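Local coordinates for antifreeze protein (Uncultured bacterium, PDB 6EIO) that probably binds to ice crystals and limits their growth, apparently through two separate faces of its beta-solenoid, at residues V194-L208 and A212-F226. Sequence-based numbering, arbitrary orientation.
With SO4 (sulfate ion), chain F.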
loop_
_atom_site.group_PDB
_atom_site.type_symbol
_atom_site.label_atom_id
_atom_site.label_comp_id
_atom_site.label_asym_id
_atom_site.label_seq_id
_atom_site.Cartn_x
_atom_site.Cartn_y
_atom_site.Cartn_z
ATOM N N VAL A 194 0.897 0.281 1.006
ATOM C CA VAL A 194 1.229 1.529 0.316
ATOM C C VAL A 194 1.773 2.496 1.365
ATOM O O VAL A 194 1.061 2.827 2.315
ATOM C CB VAL A 194 -0.012 2.118 -0.384
ATOM C CG1 VAL A 194 0.353 3.421 -1.072
ATOM C CG2 VAL A 194 -0.593 1.116 -1.371
ATOM N N ILE A 195 3.022 2.924 1.205
ATOM C CA ILE A 195 3.643 3.870 2.122
ATOM C C ILE A 195 3.963 5.117 1.317
ATOM O O ILE A 195 4.896 5.103 0.507
ATOM C CB ILE A 195 4.899 3.328 2.806
ATOM C CG1 ILE A 195 4.729 1.879 3.260
ATOM C CG2 ILE A 195 5.242 4.250 3.972
ATOM C CD1 ILE A 195 5.967 1.300 3.903
ATOM N N ALA A 196 3.171 6.168 1.510
ATOM C CA ALA A 196 3.302 7.395 0.741
ATOM C C ALA A 196 3.881 8.501 1.610
ATOM O O ALA A 196 3.529 8.641 2.791
ATOM C CB ALA A 196 1.964 7.865 0.189
ATOM N N LEU A 197 4.744 9.327 1.017
ATOM C CA LEU A 197 5.261 10.471 1.755
ATOM C C LEU A 197 4.156 11.468 2.068
ATOM O O LEU A 197 4.132 12.061 3.159
ATOM C CB LEU A 197 6.366 11.145 0.939
ATOM C CG LEU A 197 7.066 12.317 1.638
ATOM C CD1 LEU A 197 7.778 11.847 2.903
ATOM C CD2 LEU A 197 8.040 12.974 0.697
ATOM N N GLU A 198 3.273 11.697 1.094
ATOM C CA GLU A 198 2.262 12.738 1.185
ATOM C C GLU A 198 0.891 12.116 1.453
ATOM O O GLU A 198 0.638 11.703 2.588
ATOM C CB GLU A 198 2.333 13.673 -0.033
ATOM C CG GLU A 198 3.661 14.449 -0.083
ATOM C CD GLU A 198 3.850 15.477 1.051
ATOM O OE1 GLU A 198 2.893 15.754 1.817
ATOM O OE2 GLU A 198 4.970 16.019 1.155
ATOM N N SER A 199 0.011 12.063 0.455
ATOM C CA SER A 199 -1.383 11.711 0.658
ATOM C C SER A 199 -1.775 10.459 -0.128
ATOM O O SER A 199 -1.107 10.053 -1.088
ATOM C CB SER A 199 -2.263 12.872 0.239
ATOM O OG SER A 199 -2.095 13.975 1.112
ATOM N N ILE A 200 -2.882 9.848 0.301
ATOM C CA ILE A 200 -3.459 8.688 -0.378
ATOM C C ILE A 200 -4.960 8.910 -0.468
ATOM O O ILE A 200 -5.611 9.178 0.549
ATOM C CB ILE A 200 -3.163 7.366 0.364
ATOM C CG1 ILE A 200 -1.663 7.149 0.540
ATOM C CG2 ILE A 200 -3.809 6.215 -0.389
ATOM C CD1 ILE A 200 -1.309 5.983 1.468
ATOM N N THR A 201 -5.512 8.774 -1.676
ATOM C CA THR A 201 -6.944 8.916 -1.901
ATOM C C THR A 201 -7.494 7.652 -2.545
ATOM O O THR A 201 -6.904 7.128 -3.497
ATOM C CB THR A 201 -7.236 10.121 -2.790
ATOM O OG1 THR A 201 -6.840 11.286 -2.070
ATOM C CG2 THR A 201 -8.716 10.215 -3.185
ATOM N N PHE A 202 -8.644 7.199 -2.031
ATOM C CA PHE A 202 -9.409 6.102 -2.613
ATOM C C PHE A 202 -10.769 6.660 -3.038
ATOM O O PHE A 202 -11.511 7.206 -2.211
ATOM C CB PHE A 202 -9.602 4.928 -1.625
ATOM C CG PHE A 202 -8.368 4.008 -1.454
ATOM C CD1 PHE A 202 -7.315 4.361 -0.610
ATOM C CD2 PHE A 202 -8.304 2.761 -2.095
ATOM C CE1 PHE A 202 -6.220 3.526 -0.457
ATOM C CE2 PHE A 202 -7.208 1.924 -1.929
ATOM C CZ PHE A 202 -6.170 2.310 -1.111
ATOM N N ASP A 203 -11.104 6.489 -4.318
ATOM C CA ASP A 203 -12.383 6.930 -4.838
ATOM C C ASP A 203 -13.454 5.855 -4.626
ATOM O O ASP A 203 -13.172 4.733 -4.193
ATOM C CB ASP A 203 -12.254 7.295 -6.314
ATOM C CG ASP A 203 -11.457 8.546 -6.553
ATOM O OD1 ASP A 203 -11.196 9.321 -5.613
ATOM O OD2 ASP A 203 -11.117 8.760 -7.734
ATOM N N THR A 204 -14.701 6.226 -4.925
ATOM C CA THR A 204 -15.874 5.456 -4.511
ATOM C C THR A 204 -15.754 3.970 -4.818
ATOM O O THR A 204 -15.570 3.559 -5.973
ATOM C CB THR A 204 -17.122 6.015 -5.198
ATOM O OG1 THR A 204 -17.148 7.415 -4.932
ATOM C CG2 THR A 204 -18.372 5.350 -4.668
ATOM N N GLY A 205 -15.930 3.155 -3.782
ATOM C CA GLY A 205 -16.033 1.729 -3.974
ATOM C C GLY A 205 -14.724 0.997 -4.146
ATOM O O GLY A 205 -14.726 -0.239 -4.217
ATOM N N ALA A 206 -13.598 1.709 -4.204
ATOM C CA ALA A 206 -12.317 1.024 -4.236
ATOM C C ALA A 206 -12.116 0.231 -2.941
ATOM O O ALA A 206 -12.649 0.579 -1.875
ATOM C CB ALA A 206 -11.188 2.030 -4.451
ATOM N N THR A 207 -11.300 -0.817 -3.044
ATOM C CA THR A 207 -11.008 -1.687 -1.930
ATOM C C THR A 207 -9.501 -1.894 -1.816
ATOM O O THR A 207 -8.744 -1.740 -2.785
ATOM C CB THR A 207 -11.730 -3.040 -2.051
ATOM O OG1 THR A 207 -11.162 -3.803 -3.115
ATOM C CG2 THR A 207 -13.225 -2.868 -2.313
ATOM N N LEU A 208 -9.081 -2.280 -0.606
ATOM C CA LEU A 208 -7.679 -2.564 -0.338
ATOM C C LEU A 208 -7.593 -3.761 0.596
ATOM O O LEU A 208 -8.202 -3.770 1.672
ATOM C CB LEU A 208 -6.995 -1.362 0.323
ATOM C CG LEU A 208 -5.506 -1.540 0.678
ATOM C CD1 LEU A 208 -4.638 -1.755 -0.544
ATOM C CD2 LEU A 208 -5.011 -0.326 1.454
ATOM N N ALA A 212 -2.920 1.404 3.927
ATOM C CA ALA A 212 -2.719 2.731 3.345
ATOM C C ALA A 212 -2.061 3.588 4.415
ATOM O O ALA A 212 -2.726 4.002 5.363
ATOM C CB ALA A 212 -4.041 3.327 2.897
ATOM N N LEU A 213 -0.755 3.828 4.257
ATOM C CA LEU A 213 0.068 4.470 5.285
ATOM C C LEU A 213 0.629 5.769 4.693
ATOM O O LEU A 213 1.589 5.737 3.916
ATOM C CB LEU A 213 1.189 3.525 5.731
ATOM C CG LEU A 213 0.734 2.124 6.144
ATOM C CD1 LEU A 213 1.924 1.262 6.520
ATOM C CD2 LEU A 213 -0.295 2.142 7.283
ATOM N N ALA A 214 0.012 6.893 5.046
ATOM C CA ALA A 214 0.434 8.198 4.576
ATOM C C ALA A 214 1.221 8.885 5.687
ATOM O O ALA A 214 0.744 9.020 6.815
ATOM C CB ALA A 214 -0.777 9.041 4.184
ATOM N N ARG A 215 2.434 9.314 5.360
ATOM C CA ARG A 215 3.304 9.903 6.367
ATOM C C ARG A 215 2.894 11.328 6.719
ATOM O O ARG A 215 2.591 11.629 7.880
ATOM C CB ARG A 215 4.759 9.872 5.909
ATOM C CG ARG A 215 5.344 8.462 5.907
ATOM C CD ARG A 215 6.812 8.450 5.485
ATOM N NE ARG A 215 7.599 9.368 6.314
ATOM C CZ ARG A 215 8.788 9.852 6.001
ATOM N NH1 ARG A 215 9.385 9.446 4.898
ATOM N NH2 ARG A 215 9.365 10.741 6.796
ATOM N N ASN A 216 2.923 12.231 5.736
ATOM C CA ASN A 216 2.777 13.641 6.059
ATOM C C ASN A 216 1.457 14.242 5.627
ATOM O O ASN A 216 1.072 15.291 6.154
ATOM C CB ASN A 216 3.961 14.425 5.498
ATOM C CG ASN A 216 5.254 14.002 6.154
ATOM O OD1 ASN A 216 5.276 13.586 7.324
ATOM N ND2 ASN A 216 6.338 14.074 5.411
ATOM N N GLY A 217 0.756 13.603 4.696
ATOM C CA GLY A 217 -0.502 14.095 4.198
ATOM C C GLY A 217 -1.699 13.330 4.714
ATOM O O GLY A 217 -1.692 12.781 5.823
ATOM N N ALA A 218 -2.745 13.352 3.907
ATOM C CA ALA A 218 -4.068 12.938 4.324
ATOM C C ALA A 218 -4.467 11.646 3.640
ATOM O O ALA A 218 -4.052 11.372 2.506
ATOM C CB ALA A 218 -5.088 14.002 3.940
ATOM N N VAL A 219 -5.346 10.894 4.294
ATOM C CA VAL A 219 -6.054 9.798 3.647
ATOM C C VAL A 219 -7.499 10.223 3.437
ATOM O O VAL A 219 -8.195 10.604 4.388
ATOM C CB VAL A 219 -5.955 8.477 4.425
ATOM C CG1 VAL A 219 -6.772 7.404 3.721
ATOM C CG2 VAL A 219 -4.507 8.028 4.511
ATOM N N THR A 220 -7.935 10.151 2.177
ATOM C CA THR A 220 -9.289 10.484 1.765
ATOM C C THR A 220 -9.955 9.215 1.243
ATOM O O THR A 220 -9.365 8.492 0.440
ATOM C CB THR A 220 -9.270 11.574 0.687
ATOM O OG1 THR A 220 -8.595 12.729 1.191
ATOM C CG2 THR A 220 -10.663 11.973 0.249
ATOM N N MET A 221 -11.174 8.962 1.713
ATOM C CA MET A 221 -11.899 7.742 1.424
ATOM C C MET A 221 -13.326 8.078 1.012
ATOM O O MET A 221 -13.918 9.057 1.483
ATOM C CB MET A 221 -11.895 6.829 2.676
ATOM C CG MET A 221 -10.514 6.266 3.015
ATOM S SD MET A 221 -10.430 5.538 4.671
ATOM C CE MET A 221 -10.547 7.019 5.655
ATOM N N GLU A 222 -13.883 7.245 0.143
ATOM C CA GLU A 222 -15.290 7.354 -0.231
ATOM C C GLU A 222 -15.828 5.943 -0.479
ATOM O O GLU A 222 -15.452 5.272 -1.437
ATOM C CB GLU A 222 -15.463 8.260 -1.450
ATOM C CG GLU A 222 -16.926 8.438 -1.815
ATOM C CD GLU A 222 -17.258 9.634 -2.707
ATOM O OE1 GLU A 222 -16.353 10.384 -3.101
ATOM O OE2 GLU A 222 -18.468 9.786 -2.987
ATOM N N GLY A 223 -16.700 5.478 0.412
ATOM C CA GLY A 223 -17.326 4.180 0.229
ATOM C C GLY A 223 -16.368 3.028 -0.011
ATOM O O GLY A 223 -16.626 2.181 -0.869
ATOM N N ASN A 224 -15.284 2.956 0.756
ATOM C CA ASN A 224 -14.260 1.954 0.514
ATOM C C ASN A 224 -14.367 0.768 1.463
ATOM O O ASN A 224 -14.964 0.853 2.535
ATOM C CB ASN A 224 -12.870 2.583 0.668
ATOM C CG ASN A 224 -12.692 3.754 -0.252
ATOM O OD1 ASN A 224 -12.462 4.882 0.195
ATOM N ND2 ASN A 224 -12.826 3.488 -1.549
ATOM N N THR A 225 -13.720 -0.334 1.076
ATOM C CA THR A 225 -13.536 -1.473 1.964
ATOM C C THR A 225 -12.046 -1.683 2.177
ATOM O O THR A 225 -11.306 -1.900 1.217
ATOM C CB THR A 225 -14.143 -2.741 1.370
ATOM O OG1 THR A 225 -15.509 -2.473 1.093
ATOM C CG2 THR A 225 -13.994 -3.929 2.327
ATOM N N PHE A 226 -11.621 -1.642 3.439
ATOM C CA PHE A 226 -10.234 -1.908 3.819
ATOM C C PHE A 226 -10.192 -3.133 4.721
ATOM O O PHE A 226 -10.923 -3.191 5.720
ATOM C CB PHE A 226 -9.654 -0.725 4.624
ATOM C CG PHE A 226 -9.489 0.543 3.842
ATOM C CD1 PHE A 226 -10.513 1.477 3.763
ATOM C CD2 PHE A 226 -8.282 0.806 3.210
ATOM C CE1 PHE A 226 -10.330 2.660 3.046
ATOM C CE2 PHE A 226 -8.105 1.963 2.470
ATOM C CZ PHE A 226 -9.124 2.889 2.378
HETATM S S SO4 F . 13.036 11.657 7.436
HETATM O O1 SO4 F . 14.058 12.665 7.151
HETATM O O2 SO4 F . 13.662 10.335 7.518
HETATM O O3 SO4 F . 12.006 11.693 6.402
HETATM O O4 SO4 F . 12.426 11.984 8.727
HETATM O O HOH W 1 -5.938 12.290 0.396
#
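In one of the two modelled conformers of Phe202, its ring takes the edge of Phe226 on one face, a T-shaped pair with centroids 5.0 Å apart and planes at 74°. Leu208 approaches the Phe226 ring obliquely, its CB 3.8 Å from Phe226 CD2, while its CD2 methyl reaches Ala212 CB, which in that conformer also meets Phe202 CE1 at 4.0 Å. Nearby, Ile200 has CG1 anti to its carbonyl carbon (chi1 -57°), which carries CD1 inward over the backbone of 212-214, touching the CB atoms of both Ala212 and Ala214. Such inward stacking illustrates how successive coils of a beta-solenoid, the fold of this ice-binding family, share one apolar core: 194-208 and 212-226 run in parallel, strand on strand, the register slipping by one residue at one corner and returning at the next. There the Asn224 amide bridges two carbonyls of the adjacent coil, ND2 donating to Asp203 O and to Ala206 O, 2.9 Å each and both near the amide plane, while OD1 takes the Glu222 N-H. A leucine in place of Asn224 would probably take one donor from each of these corner carbonyls and leave the Glu222 N-H without this acceptor. At another corner Ser199 OG accepts the Ala218 N-H at 2.9 Å, nearly straight at 168°. On the outward side Thr201 and Thr220 lie side by side, and one water bonds to both hydroxyls and donates to Ala218 O. Leu197 CD1 rests over the Arg215 guanidinium, 3.5 Å from NH1, and a sulfate, probably from the crystallisation liquor, accepts a hydrogen bond from NH2 at that group's edge.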